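Local atomic coordinates of carbohydrate oxidase (Microdochium nivale, PDB entry 3RJA), a protein that catalyses the selective oxidation of the C1 hydroxyl of mono-, oligo- and polysaccharides to lactones, using FAD and reducing molecular oxygen to hydrogen peroxide. Residues Leu155-Val160 with Pro378-Leu383; Ile230-Asp235 with Gln275-Thr280; Glu234-Trp239 with Val245-Gly250; Leu324-Ile329 with Lys415-Ser420. All coordinates share one frame; numbering follows the deposited sequence. Where two conformers were deposited one is given.

Followed from the N terminus, the chain opens contact 1 at Leu155-Val160, within the FAD-binding domain, and closes it more than two hundred residues later, just before strand 384-392. Contacts 2 and 3 are nested inside that long loop. Both set out from helix 223-239: contact 3 closes at the next strand, 245-251, and contact 2 reaches on to the end region of helix 267-278. Contact 4 opens after both have closed, at strand 318-326, and ends beyond contact 1, so the two cross. Together they show how one large antiparallel sheet is tied to its covering helices, to the loop that leads into its edge strand and to the FAD-binding part.

Contact 1: residues Leu155-Val160 with Pro378-Leu383; sequences LAVDSV and PHRDKL
The flat guanidinium group of Arg380 meets the carboxylate of Asp158 at its edge, while one of its faces carries a methyl of Leu155, whose CD1 lies 3.7 Å from Arg380 NH1. The two charged planes are nearly coplanar, 26° apart, and pair end-on: Arg380 NH1 reaches Asp158 OD2 at 2.8 Å with an almost straight N-H line (170°), and Arg380 NH2 reaches Asp158 OD1, also at 2.8 Å, on a more bent path. Both oxygens offer their syn lone pairs. The arginine starts from a type I turn, His379 to Lys382, and a bend at chi2 (-65°) followed by an extended chi3 directs its end to the acid. This is a bidentate, end-on salt bridge between two parts of the fold, the FAD-binding region, where the side chain of Leu155 is about 7 Å from the bound FAD, and a loop joining two strands of the large antiparallel sheet. Asp158 OD2 also accepts from Leu155 N at 2.9 Å, which ties the carboxylate back to the start of its own turn. An asparagine at Asp158 would probably leave the arginine charge without its counter-ion and weaken this doubly bonded grip. Val157 CG1 comes in obliquely, 4.0 Å from Arg380 NH2. The two terminal nitrogens have further partners: NH1 also bonds to the carbonyl of Val367 and NH2 to the hydroxyl of Thr375.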
loop_
_atom_site.group_PDB
_atom_site.type_symbol
_atom_site.label_atom_id
_atom_site.label_comp_id
_atom_site.label_asym_id
_atom_site.label_seq_id
_atom_site.Cartn_x
_atom_site.Cartn_y
_atom_site.Cartn_z
ATOM N N LEU A 155 -10.865 0.036 -2.309
ATOM C CA LEU A 155 -9.589 0.331 -1.632
ATOM C C LEU A 155 -9.802 0.793 -0.191
ATOM O O LEU A 155 -10.884 1.318 0.166
ATOM C CB LEU A 155 -8.820 1.404 -2.411
ATOM C CG LEU A 155 -8.535 1.105 -3.923
ATOM C CD1 LEU A 155 -7.809 2.272 -4.544
ATOM C CD2 LEU A 155 -7.710 -0.176 -4.142
ATOM N N ALA A 156 -8.763 0.636 0.626
ATOM C CA ALA A 156 -8.746 1.218 1.962
ATOM C C ALA A 156 -9.121 2.695 1.864
ATOM O O ALA A 156 -9.956 3.166 2.622
ATOM C CB ALA A 156 -7.364 1.024 2.646
ATOM N N VAL A 157 -8.517 3.401 0.911
ATOM C CA VAL A 157 -8.793 4.817 0.686
ATOM C C VAL A 157 -10.289 5.119 0.444
ATOM O O VAL A 157 -10.774 6.181 0.827
ATOM C CB VAL A 157 -7.893 5.435 -0.429
ATOM C CG1 VAL A 157 -8.319 5.002 -1.838
ATOM C CG2 VAL A 157 -7.887 6.956 -0.339
ATOM N N ASP A 158 -11.003 4.179 -0.169
ATOM C CA ASP A 158 -12.425 4.347 -0.441
ATOM C C ASP A 158 -13.315 4.299 0.823
ATOM O O ASP A 158 -14.460 4.710 0.767
ATOM C CB ASP A 158 -12.865 3.320 -1.483
ATOM C CG ASP A 158 -12.178 3.532 -2.833
ATOM O OD1 ASP A 158 -11.941 4.720 -3.194
ATOM O OD2 ASP A 158 -11.857 2.510 -3.510
ATOM N N SER A 159 -12.793 3.828 1.956
ATOM C CA SER A 159 -13.535 3.917 3.220
ATOM C C SER A 159 -13.440 5.316 3.876
ATOM O O SER A 159 -14.149 5.605 4.817
ATOM C CB SER A 159 -13.002 2.863 4.219
ATOM O OG SER A 159 -11.780 3.320 4.764
ATOM N N VAL A 160 -12.528 6.156 3.401
ATOM C CA VAL A 160 -12.250 7.432 4.051
ATOM C C VAL A 160 -13.367 8.436 3.757
ATOM O O VAL A 160 -13.608 8.791 2.587
ATOM C CB VAL A 160 -10.863 8.017 3.608
ATOM C CG1 VAL A 160 -10.586 9.362 4.270
ATOM C CG2 VAL A 160 -9.698 7.009 3.869
ATOM N N PRO A 378 -4.919 7.419 -9.004
ATOM C CA PRO A 378 -4.934 7.554 -10.484
ATOM C C PRO A 378 -5.014 6.256 -11.258
ATOM O O PRO A 378 -4.833 6.270 -12.488
ATOM C CB PRO A 378 -3.541 8.124 -10.779
ATOM C CG PRO A 378 -2.656 7.487 -9.663
ATOM C CD PRO A 378 -3.558 7.141 -8.503
ATOM N N HIS A 379 -5.243 5.141 -10.573
ATOM C CA HIS A 379 -5.140 3.845 -11.247
ATOM C C HIS A 379 -6.503 3.199 -11.524
ATOM O O HIS A 379 -6.585 1.981 -11.720
ATOM C CB HIS A 379 -4.290 2.878 -10.419
ATOM C CG HIS A 379 -2.963 3.424 -10.017
ATOM N ND1 HIS A 379 -1.983 3.758 -10.931
ATOM C CD2 HIS A 379 -2.439 3.667 -8.790
ATOM C CE1 HIS A 379 -0.911 4.189 -10.286
ATOM N NE2 HIS A 379 -1.159 4.136 -8.982
ATOM N N ARG A 380 -7.573 3.998 -11.499
ATOM C CA ARG A 380 -8.939 3.415 -11.618
ATOM C C ARG A 380 -9.195 2.763 -12.990
ATOM O O ARG A 380 -10.147 1.989 -13.144
ATOM C CB ARG A 380 -10.021 4.480 -11.339
ATOM C CG ARG A 380 -9.902 5.179 -9.973
ATOM C CD ARG A 380 -10.125 4.256 -8.737
ATOM N NE ARG A 380 -10.068 5.063 -7.522
ATOM C CZ ARG A 380 -10.441 4.692 -6.287
ATOM N NH1 ARG A 380 -10.987 3.490 -6.039
ATOM N NH2 ARG A 380 -10.279 5.560 -5.280
ATOM N N ASP A 381 -8.368 3.119 -13.988
ATOM C CA ASP A 381 -8.529 2.617 -15.353
ATOM C C ASP A 381 -7.522 1.511 -15.610
ATOM O O ASP A 381 -7.189 1.218 -16.763
ATOM C CB ASP A 381 -8.343 3.754 -16.383
ATOM C CG ASP A 381 -7.000 4.474 -16.236
ATOM O OD1 ASP A 381 -6.286 4.284 -15.203
ATOM O OD2 ASP A 381 -6.632 5.237 -17.160
ATOM N N LYS A 382 -6.982 0.947 -14.531
ATOM C CA LYS A 382 -5.980 -0.145 -14.634
ATOM C C LYS A 382 -6.548 -1.448 -14.114
ATOM O O LYS A 382 -7.033 -1.512 -12.980
ATOM C CB LYS A 382 -4.682 0.177 -13.874
ATOM C CG LYS A 382 -4.083 1.586 -14.154
ATOM C CD LYS A 382 -3.838 1.829 -15.678
ATOM C CE LYS A 382 -2.853 2.967 -15.962
ATOM N NZ LYS A 382 -3.415 4.293 -15.610
ATOM N N LEU A 383 -6.467 -2.485 -14.941
ATOM C CA LEU A 383 -6.961 -3.796 -14.602
ATOM C C LEU A 383 -6.000 -4.520 -13.665
ATOM O O LEU A 383 -6.437 -5.154 -12.678
ATOM C CB LEU A 383 -7.211 -4.645 -15.890
ATOM C CG LEU A 383 -7.913 -5.981 -15.615
ATOM C CD1 LEU A 383 -8.922 -6.338 -16.703
ATOM C CD2 LEU A 383 -6.922 -7.127 -15.415
#

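Contact 2: residues Ile230-Asp235 with Gln275-Thr280; sequences IEAVED and QPLLDT. With ZN (zinc ion), chain F.
Leu277 packs its CD1 methyl into the backbone of helix 223-239, 3.7 Å from Ala232 O and 4.1 Å from CG2 of Val233, whose side chain it crosses obliquely. A first torsion of -180° sets CG of Leu277 anti to the backbone N and carries its branched end toward helix 223-239, although its first bond does not point there. The methyl of Ala232 is the other half of this close packing. Val233 and Leu277 both continue inward onto Phe247 of strand 245-251, so the part made by these three side chains is buried and apolar.

Toward Thr280, which is exposed, the fit changes character. Ala232, having only a methyl, allows the chain there to come near, and its CB stands 3.6 Å from Thr280 O. No direct hydrogen bond joins the segments; instead one water donates to Ala232 O at 2.7 Å and bonds with Thr280 OG1 at 2.8 Å, bridging main chain and hydroxyl. On helix 223-239, one turn apart, Glu231 and Asp235 bind a zinc ion through one oxygen each, Glu231 OE2 at 1.9 Å and Asp235 OD2 at 2.0 Å, while the other oxygen of Asp235 pairs with Lys330. The arrangement is that of two helices lying against the large antiparallel sheet, with an i, i+4 carboxylate pair forming a metal site on a partly exposed helix face.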
loop_
_atom_site.group_PDB
_atom_site.type_symbol
_atom_site.label_atom_id
_atom_site.label_comp_id
_atom_site.label_asym_id
_atom_site.label_seq_id
_atom_site.Cartn_x
_atom_site.Cartn_y
_atom_site.Cartn_z
ATOM N N ILE A 230 -2.199 -16.558 -18.402
ATOM C CA ILE A 230 -2.330 -15.145 -18.115
ATOM C C ILE A 230 -3.373 -14.482 -19.022
ATOM O O ILE A 230 -4.121 -13.628 -18.551
ATOM C CB ILE A 230 -0.971 -14.392 -18.191
ATOM C CG1 ILE A 230 -0.024 -14.918 -17.108
ATOM C CG2 ILE A 230 -1.204 -12.833 -18.069
ATOM C CD1 ILE A 230 1.457 -14.659 -17.397
ATOM N N GLU A 231 -3.445 -14.884 -20.300
ATOM C CA GLU A 231 -4.478 -14.337 -21.211
ATOM C C GLU A 231 -5.850 -14.718 -20.645
ATOM O O GLU A 231 -6.756 -13.887 -20.555
ATOM C CB GLU A 231 -4.314 -14.878 -22.665
ATOM C CG GLU A 231 -5.657 -14.876 -23.515
ATOM C CD GLU A 231 -5.891 -13.509 -24.193
ATOM O OE1 GLU A 231 -4.918 -12.724 -24.282
ATOM O OE2 GLU A 231 -7.024 -13.209 -24.632
ATOM N N ALA A 232 -6.003 -15.981 -20.254
ATOM C CA ALA A 232 -7.298 -16.473 -19.770
ATOM C C ALA A 232 -7.729 -15.753 -18.488
ATOM O O ALA A 232 -8.902 -15.447 -18.289
ATOM C CB ALA A 232 -7.246 -18.018 -19.545
ATOM N N VAL A 233 -6.772 -15.466 -17.616
ATOM C CA VAL A 233 -7.108 -14.785 -16.360
ATOM C C VAL A 233 -7.518 -13.344 -16.666
ATOM O O VAL A 233 -8.467 -12.845 -16.070
ATOM C CB VAL A 233 -5.964 -14.854 -15.333
ATOM C CG1 VAL A 233 -6.329 -14.056 -14.041
ATOM C CG2 VAL A 233 -5.618 -16.338 -15.002
ATOM N N GLU A 234 -6.864 -12.692 -17.634
ATOM C CA GLU A 234 -7.248 -11.315 -17.927
ATOM C C GLU A 234 -8.671 -11.256 -18.465
ATOM O O GLU A 234 -9.435 -10.330 -18.098
ATOM C CB GLU A 234 -6.290 -10.581 -18.864
ATOM C CG GLU A 234 -6.833 -9.159 -19.174
ATOM C CD GLU A 234 -5.832 -8.235 -19.849
ATOM O OE1 GLU A 234 -4.619 -8.310 -19.490
ATOM O OE2 GLU A 234 -6.255 -7.414 -20.733
ATOM N N ASP A 235 -9.035 -12.245 -19.296
ATOM C CA ASP A 235 -10.388 -12.314 -19.866
ATOM C C ASP A 235 -11.429 -12.403 -18.764
ATOM O O ASP A 235 -12.435 -11.671 -18.766
ATOM C CB ASP A 235 -10.570 -13.547 -20.797
ATOM C CG ASP A 235 -9.783 -13.437 -22.093
ATOM O OD1 ASP A 235 -9.441 -12.312 -22.505
ATOM O OD2 ASP A 235 -9.516 -14.491 -22.717
ATOM N N GLN A 275 -15.715 -21.263 -12.120
ATOM C CA GLN A 275 -15.690 -22.315 -13.165
ATOM C C GLN A 275 -15.367 -21.822 -14.591
ATOM O O GLN A 275 -14.627 -22.511 -15.304
ATOM C CB GLN A 275 -16.995 -23.150 -13.164
ATOM C CG GLN A 275 -16.862 -24.539 -13.876
ATOM C CD GLN A 275 -15.796 -25.433 -13.237
ATOM O OE1 GLN A 275 -15.784 -25.619 -12.025
ATOM N NE2 GLN A 275 -14.907 -25.984 -14.048
ATOM N N PRO A 276 -15.917 -20.648 -15.003
ATOM C CA PRO A 276 -15.598 -20.113 -16.319
ATOM C C PRO A 276 -14.112 -19.940 -16.530
ATOM O O PRO A 276 -13.655 -20.114 -17.650
ATOM C CB PRO A 276 -16.331 -18.750 -16.342
ATOM C CG PRO A 276 -17.539 -18.989 -15.477
ATOM C CD PRO A 276 -16.974 -19.840 -14.342
ATOM N N LEU A 277 -13.365 -19.633 -15.463
ATOM C CA LEU A 277 -11.914 -19.477 -15.543
ATOM C C LEU A 277 -11.224 -20.842 -15.565
ATOM O O LEU A 277 -10.332 -21.082 -16.405
ATOM C CB LEU A 277 -11.365 -18.640 -14.375
ATOM C CG LEU A 277 -9.820 -18.414 -14.369
ATOM C CD1 LEU A 277 -9.280 -18.080 -15.767
ATOM C CD2 LEU A 277 -9.404 -17.288 -13.364
ATOM N N LEU A 278 -11.608 -21.714 -14.627
ATOM C CA LEU A 278 -11.093 -23.096 -14.596
ATOM C C LEU A 278 -11.256 -23.778 -15.963
ATOM O O LEU A 278 -10.338 -24.461 -16.413
ATOM C CB LEU A 278 -11.757 -23.921 -13.473
ATOM C CG LEU A 278 -11.675 -23.349 -12.050
ATOM C CD1 LEU A 278 -12.451 -24.239 -11.057
ATOM C CD2 LEU A 278 -10.220 -23.205 -11.595
ATOM N N ASP A 279 -12.393 -23.538 -16.632
ATOM C CA ASP A 279 -12.624 -24.050 -18.010
ATOM C C ASP A 279 -11.671 -23.522 -19.065
ATOM O O ASP A 279 -11.489 -24.164 -20.098
ATOM C CB ASP A 279 -14.058 -23.783 -18.499
ATOM C CG ASP A 279 -15.096 -24.499 -17.670
ATOM O OD1 ASP A 279 -14.755 -25.541 -17.071
ATOM O OD2 ASP A 279 -16.238 -23.994 -17.579
ATOM N N THR A 280 -11.069 -22.366 -18.833
ATOM C CA THR A 280 -10.178 -21.793 -19.874
ATOM C C THR A 280 -8.696 -21.853 -19.514
ATOM O O THR A 280 -7.837 -21.522 -20.316
ATOM C CB THR A 280 -10.582 -20.359 -20.216
ATOM O OG1 THR A 280 -10.754 -19.613 -18.998
ATOM C CG2 THR A 280 -11.895 -20.373 -20.962
HETATM ZN ZN ZN F . -8.687 -14.206 -24.511
HETATM O O HOH W 1 -10.950 -16.854 -19.367
#

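Contact 3: residues Glu234-Trp239 with Val245-Gly250; sequences EDYARW and VNFRIG. With ZN (zinc ion), chain F.
Tyr236 turns the edge of its ring to Phe247: Tyr236 CD2 lies 3.9 Å from Phe247 CZ, and Tyr236 CE2 is just as close to Phe247 CE1. The phenylalanine approaches in the plane of the tyrosine ring, while the tyrosine meets the other ring obliquely. A trans chi1 (177°) sends the tyrosine off helix 223-239 toward strand 245-251. Its OH comes 4.0 Å from Val245 CG1, a contact that is less certain because the valine has a second conformer.

Around this pair, Leu277 touches both rings, Phe274 makes an edge-to-face contact with Phe247, and the tyrosine hydroxyl bonds to the carbonyl of Ala273. A phenylalanine replacing Tyr236 would probably leave that carbonyl without its hydroxyl partner. The neighbouring Arg248 takes no part in this packing and touches the bound substrate analogue. Helix and strand thus meet without a hydrogen bond between them, mainly through carbon, and the tyrosine hydroxyl is satisfied by a third element, helix 267-278.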
loop_
_atom_site.group_PDB
_atom_site.type_symbol
_atom_site.label_atom_id
_atom_site.label_comp_id
_atom_site.label_asym_id
_atom_site.label_seq_id
_atom_site.Cartn_x
_atom_site.Cartn_y
_atom_site.Cartn_z
ATOM N N GLU A 234 -6.864 -12.692 -17.634
ATOM C CA GLU A 234 -7.248 -11.315 -17.927
ATOM C C GLU A 234 -8.671 -11.256 -18.465
ATOM O O GLU A 234 -9.435 -10.330 -18.098
ATOM C CB GLU A 234 -6.290 -10.581 -18.864
ATOM C CG GLU A 234 -6.833 -9.159 -19.174
ATOM C CD GLU A 234 -5.832 -8.235 -19.849
ATOM O OE1 GLU A 234 -4.619 -8.310 -19.490
ATOM O OE2 GLU A 234 -6.255 -7.414 -20.733
ATOM N N ASP A 235 -9.035 -12.245 -19.296
ATOM C CA ASP A 235 -10.388 -12.314 -19.866
ATOM C C ASP A 235 -11.429 -12.403 -18.764
ATOM O O ASP A 235 -12.435 -11.671 -18.766
ATOM C CB ASP A 235 -10.570 -13.547 -20.797
ATOM C CG ASP A 235 -9.783 -13.437 -22.093
ATOM O OD1 ASP A 235 -9.441 -12.312 -22.505
ATOM O OD2 ASP A 235 -9.516 -14.491 -22.717
ATOM N N TYR A 236 -11.206 -13.353 -17.861
ATOM C CA TYR A 236 -12.128 -13.598 -16.766
ATOM C C TYR A 236 -12.208 -12.330 -15.900
ATOM O O TYR A 236 -13.299 -11.882 -15.519
ATOM C CB TYR A 236 -11.659 -14.820 -15.959
ATOM C CG TYR A 236 -12.509 -15.113 -14.743
ATOM C CD1 TYR A 236 -13.755 -15.769 -14.862
ATOM C CD2 TYR A 236 -12.061 -14.777 -13.464
ATOM C CE1 TYR A 236 -14.536 -16.053 -13.721
ATOM C CE2 TYR A 236 -12.815 -15.079 -12.328
ATOM C CZ TYR A 236 -14.049 -15.711 -12.456
ATOM O OH TYR A 236 -14.799 -15.958 -11.321
ATOM N N ALA A 237 -11.052 -11.731 -15.624
ATOM C CA ALA A 237 -11.006 -10.505 -14.822
ATOM C C ALA A 237 -11.818 -9.391 -15.511
ATOM O O ALA A 237 -12.694 -8.760 -14.894
ATOM C CB ALA A 237 -9.547 -10.066 -14.598
ATOM N N ARG A 238 -11.556 -9.173 -16.799
ATOM C CA ARG A 238 -12.130 -8.008 -17.458
ATOM C C ARG A 238 -13.641 -8.132 -17.596
ATOM O O ARG A 238 -14.372 -7.198 -17.283
ATOM C CB ARG A 238 -11.479 -7.767 -18.820
ATOM C CG ARG A 238 -11.995 -6.528 -19.528
ATOM C CD ARG A 238 -11.235 -6.277 -20.816
ATOM N NE ARG A 238 -9.777 -6.202 -20.660
ATOM C CZ ARG A 238 -9.127 -5.178 -20.086
ATOM N NH1 ARG A 238 -9.793 -4.154 -19.571
ATOM N NH2 ARG A 238 -7.805 -5.174 -20.023
ATOM N N TRP A 239 -14.105 -9.311 -17.988
ATOM C CA TRP A 239 -15.491 -9.462 -18.423
ATOM C C TRP A 239 -16.451 -10.300 -17.589
ATOM O O TRP A 239 -17.656 -10.198 -17.796
ATOM C CB TRP A 239 -15.489 -10.002 -19.854
ATOM C CG TRP A 239 -14.966 -9.008 -20.872
ATOM C CD1 TRP A 239 -15.483 -7.762 -21.161
ATOM C CD2 TRP A 239 -13.855 -9.202 -21.760
ATOM N NE1 TRP A 239 -14.750 -7.170 -22.189
ATOM C CE2 TRP A 239 -13.750 -8.038 -22.570
ATOM C CE3 TRP A 239 -12.938 -10.256 -21.958
ATOM C CZ2 TRP A 239 -12.749 -7.891 -23.553
ATOM C CZ3 TRP A 239 -11.946 -10.115 -22.946
ATOM C CH2 TRP A 239 -11.864 -8.933 -23.730
ATOM N N VAL A 245 -15.610 -12.152 -5.983
ATOM C CA VAL A 245 -14.343 -12.868 -6.119
ATOM C C VAL A 245 -13.164 -11.899 -6.071
ATOM O O VAL A 245 -13.137 -10.893 -6.767
ATOM C CB VAL A 245 -14.300 -13.825 -7.335
ATOM C CG1 VAL A 245 -13.884 -13.103 -8.614
ATOM C CG2 VAL A 245 -13.358 -14.975 -7.053
ATOM N N ASN A 246 -12.207 -12.199 -5.193
ATOM C CA ASN A 246 -11.019 -11.342 -5.022
ATOM C C ASN A 246 -9.828 -12.229 -5.221
ATOM O O ASN A 246 -9.710 -13.260 -4.525
ATOM C CB ASN A 246 -10.939 -10.742 -3.610
ATOM C CG ASN A 246 -12.198 -10.027 -3.193
ATOM O OD1 ASN A 246 -12.251 -8.797 -3.196
ATOM N ND2 ASN A 246 -13.212 -10.788 -2.811
ATOM N N PHE A 247 -8.952 -11.909 -6.165
ATOM C CA PHE A 247 -7.816 -12.822 -6.334
ATOM C C PHE A 247 -6.613 -12.214 -7.030
ATOM O O PHE A 247 -6.671 -11.080 -7.563
ATOM C CB PHE A 247 -8.268 -14.145 -7.022
ATOM C CG PHE A 247 -8.509 -14.033 -8.527
ATOM C CD1 PHE A 247 -9.647 -13.416 -9.032
ATOM C CD2 PHE A 247 -7.601 -14.577 -9.420
ATOM C CE1 PHE A 247 -9.885 -13.347 -10.430
ATOM C CE2 PHE A 247 -7.817 -14.506 -10.836
ATOM C CZ PHE A 247 -8.953 -13.899 -11.323
ATOM N N ARG A 248 -5.560 -13.015 -7.056
ATOM C CA ARG A 248 -4.327 -12.683 -7.774
ATOM C C ARG A 248 -3.592 -13.937 -8.252
ATOM O O ARG A 248 -3.851 -15.034 -7.772
ATOM C CB ARG A 248 -3.391 -11.826 -6.901
ATOM C CG ARG A 248 -3.088 -12.359 -5.473
ATOM C CD ARG A 248 -1.816 -11.666 -4.923
ATOM N NE ARG A 248 -1.659 -11.733 -3.472
ATOM C CZ ARG A 248 -1.747 -10.676 -2.661
ATOM N NH1 ARG A 248 -1.574 -10.833 -1.354
ATOM N NH2 ARG A 248 -2.002 -9.464 -3.148
ATOM N N ILE A 249 -2.688 -13.762 -9.214
ATOM C CA ILE A 249 -1.697 -14.791 -9.547
ATOM C C ILE A 249 -0.440 -14.398 -8.786
ATOM O O ILE A 249 -0.027 -13.228 -8.810
ATOM C CB ILE A 249 -1.325 -14.830 -11.047
ATOM C CG1 ILE A 249 -2.555 -15.082 -11.922
ATOM C CG2 ILE A 249 -0.229 -15.893 -11.330
ATOM C CD1 ILE A 249 -2.391 -14.588 -13.378
ATOM N N GLY A 250 0.174 -15.370 -8.112
ATOM C CA GLY A 250 1.411 -15.138 -7.392
ATOM C C GLY A 250 2.350 -16.304 -7.630
ATOM O O GLY A 250 1.891 -17.423 -7.801
HETATM ZN ZN ZN F . -8.687 -14.206 -24.511
#

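Contact 4: residues Leu324-Ile329 with Lys415-Ser420; sequences LTLKSI and KALPKS
Lys327 NZ is shared between two acceptors of the same chain, Ser420 O and, just beyond it, the carboxylate of Asp421, neither of which holds it firmly: Ser420 O lies 3.5 Å from Lys327 NZ in a weak hydrogen bond, and Asp421 adds a long, weak ion pair. The lysine chain is extended beyond CG, and this carries the ammonium group along the solvent side of the contact; its CE lies 3.7 Å from Ser420 O, a plain van der Waals approach. Its backbone has a regular bond where its tip has only weak ones: Lys327 and Asp421 are joined by a main-chain hydrogen bond, as are Thr325 and Gly423. These bonds place the short strand 422-423 antiparallel beside strand 318-326, at one border of the eight-stranded sheet.

Away from the lysine the contact is apolar. Leu326 and Leu417 cross at about a right angle, methyl against methyl, with Leu326 CD2 3.7 Å from Leu417 CD1. The buried Leu326 also rests on Val413 of helix 403-414 and on Ile386 of the neighbouring strand, so Leu417 closes over a side chain already held from the sheet and from the helix. Its second methyl, CD2, lies 4.3 Å from Ser328 O. The hydroxyl of Ser328 is engaged elsewhere, with the carboxylate of Glu234 and the amide of Lys330. Between these segments, therefore, a leucine pair supplies the close packing, and the charged lysine adds an attraction that is probably modest.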
loop_
_atom_site.group_PDB
_atom_site.type_symbol
_atom_site.label_atom_id
_atom_site.label_comp_id
_atom_site.label_asym_id
_atom_site.label_seq_id
_atom_site.Cartn_x
_atom_site.Cartn_y
_atom_site.Cartn_z
ATOM N N LEU A 324 3.888 -2.036 -11.261
ATOM C CA LEU A 324 3.227 -1.599 -12.488
ATOM C C LEU A 324 1.741 -1.663 -12.268
ATOM O O LEU A 324 1.243 -2.581 -11.586
ATOM C CB LEU A 324 3.578 -2.508 -13.674
ATOM C CG LEU A 324 4.964 -2.294 -14.305
ATOM C CD1 LEU A 324 5.241 -3.359 -15.386
ATOM C CD2 LEU A 324 5.102 -0.854 -14.867
ATOM N N THR A 325 1.034 -0.693 -12.849
ATOM C CA THR A 325 -0.402 -0.781 -12.984
ATOM C C THR A 325 -0.642 -0.758 -14.516
ATOM O O THR A 325 -0.063 0.049 -15.211
ATOM C CB THR A 325 -1.137 0.365 -12.215
ATOM O OG1 THR A 325 -0.782 1.657 -12.763
ATOM C CG2 THR A 325 -0.765 0.353 -10.693
ATOM N N LEU A 326 -1.468 -1.659 -15.040
ATOM C CA LEU A 326 -1.648 -1.735 -16.501
ATOM C C LEU A 326 -3.096 -1.764 -16.884
ATOM O O LEU A 326 -3.891 -2.439 -16.221
ATOM C CB LEU A 326 -1.009 -3.003 -17.072
ATOM C CG LEU A 326 0.399 -3.415 -16.623
ATOM C CD1 LEU A 326 0.658 -4.862 -17.139
ATOM C CD2 LEU A 326 1.471 -2.421 -17.128
ATOM N N LYS A 327 -3.430 -1.065 -17.982
ATOM C CA LYS A 327 -4.753 -1.226 -18.579
ATOM C C LYS A 327 -4.959 -2.672 -19.010
ATOM O O LYS A 327 -6.036 -3.224 -18.834
ATOM C CB LYS A 327 -4.947 -0.293 -19.788
ATOM C CG LYS A 327 -4.862 1.161 -19.404
ATOM C CD LYS A 327 -5.366 2.091 -20.521
ATOM C CE LYS A 327 -5.317 3.514 -20.027
ATOM N NZ LYS A 327 -5.186 4.485 -21.175
ATOM N N SER A 328 -3.924 -3.264 -19.582
ATOM C CA SER A 328 -3.985 -4.634 -20.089
ATOM C C SER A 328 -2.600 -5.179 -20.170
ATOM O O SER A 328 -1.665 -4.443 -20.517
ATOM C CB SER A 328 -4.545 -4.672 -21.517
ATOM O OG SER A 328 -4.550 -6.023 -21.995
ATOM N N ILE A 329 -2.442 -6.476 -19.945
ATOM C CA ILE A 329 -1.102 -7.048 -20.175
ATOM C C ILE A 329 -0.983 -7.707 -21.580
ATOM O O ILE A 329 0.097 -8.149 -21.991
ATOM C CB ILE A 329 -0.685 -8.035 -19.041
ATOM C CG1 ILE A 329 0.855 -8.140 -18.959
ATOM C CG2 ILE A 329 -1.384 -9.381 -19.227
ATOM C CD1 ILE A 329 1.394 -8.962 -17.769
ATOM N N LYS A 415 8.459 -1.462 -22.298
ATOM C CA LYS A 415 8.924 -1.265 -23.654
ATOM C C LYS A 415 7.810 -1.643 -24.646
ATOM O O LYS A 415 7.791 -1.128 -25.752
ATOM C CB LYS A 415 10.231 -2.024 -23.930
ATOM C CG LYS A 415 10.088 -3.541 -24.136
ATOM C CD LYS A 415 11.451 -4.177 -24.345
ATOM C CE LYS A 415 11.285 -5.601 -24.868
ATOM N NZ LYS A 415 12.542 -6.425 -24.809
ATOM N N ALA A 416 6.853 -2.487 -24.226
ATOM C CA ALA A 416 5.789 -2.945 -25.143
ATOM C C ALA A 416 4.537 -2.067 -25.149
ATOM O O ALA A 416 3.570 -2.350 -25.868
ATOM C CB ALA A 416 5.415 -4.363 -24.853
ATOM N N LEU A 417 4.540 -1.003 -24.354
ATOM C CA LEU A 417 3.296 -0.238 -24.146
ATOM C C LEU A 417 3.451 1.255 -24.365
ATOM O O LEU A 417 4.512 1.812 -24.079
ATOM C CB LEU A 417 2.758 -0.477 -22.718
ATOM C CG LEU A 417 2.261 -1.876 -22.326
ATOM C CD1 LEU A 417 1.974 -1.921 -20.798
ATOM C CD2 LEU A 417 1.027 -2.296 -23.157
ATOM N N PRO A 418 2.389 1.924 -24.837
ATOM C CA PRO A 418 2.512 3.385 -24.814
ATOM C C PRO A 418 2.531 3.826 -23.344
ATOM O O PRO A 418 1.940 3.143 -22.504
ATOM C CB PRO A 418 1.236 3.873 -25.500
ATOM C CG PRO A 418 0.270 2.764 -25.397
ATOM C CD PRO A 418 1.049 1.462 -25.236
ATOM N N LYS A 419 3.197 4.943 -23.051
ATOM C CA LYS A 419 3.342 5.414 -21.676
ATOM C C LYS A 419 1.996 5.674 -21.007
ATOM O O LYS A 419 1.852 5.513 -19.799
ATOM C CB LYS A 419 4.253 6.646 -21.616
ATOM C CG LYS A 419 5.721 6.343 -21.993
ATOM C CD LYS A 419 6.696 7.415 -21.499
ATOM C CE LYS A 419 6.688 8.648 -22.394
ATOM N NZ LYS A 419 7.233 8.349 -23.755
ATOM N N SER A 420 0.997 6.044 -21.795
ATOM C CA SER A 420 -0.312 6.323 -21.247
ATOM C C SER A 420 -1.008 5.061 -20.697
ATOM O O SER A 420 -2.001 5.165 -19.999
ATOM C CB SER A 420 -1.184 6.953 -22.333
ATOM O OG SER A 420 -1.675 5.930 -23.185
#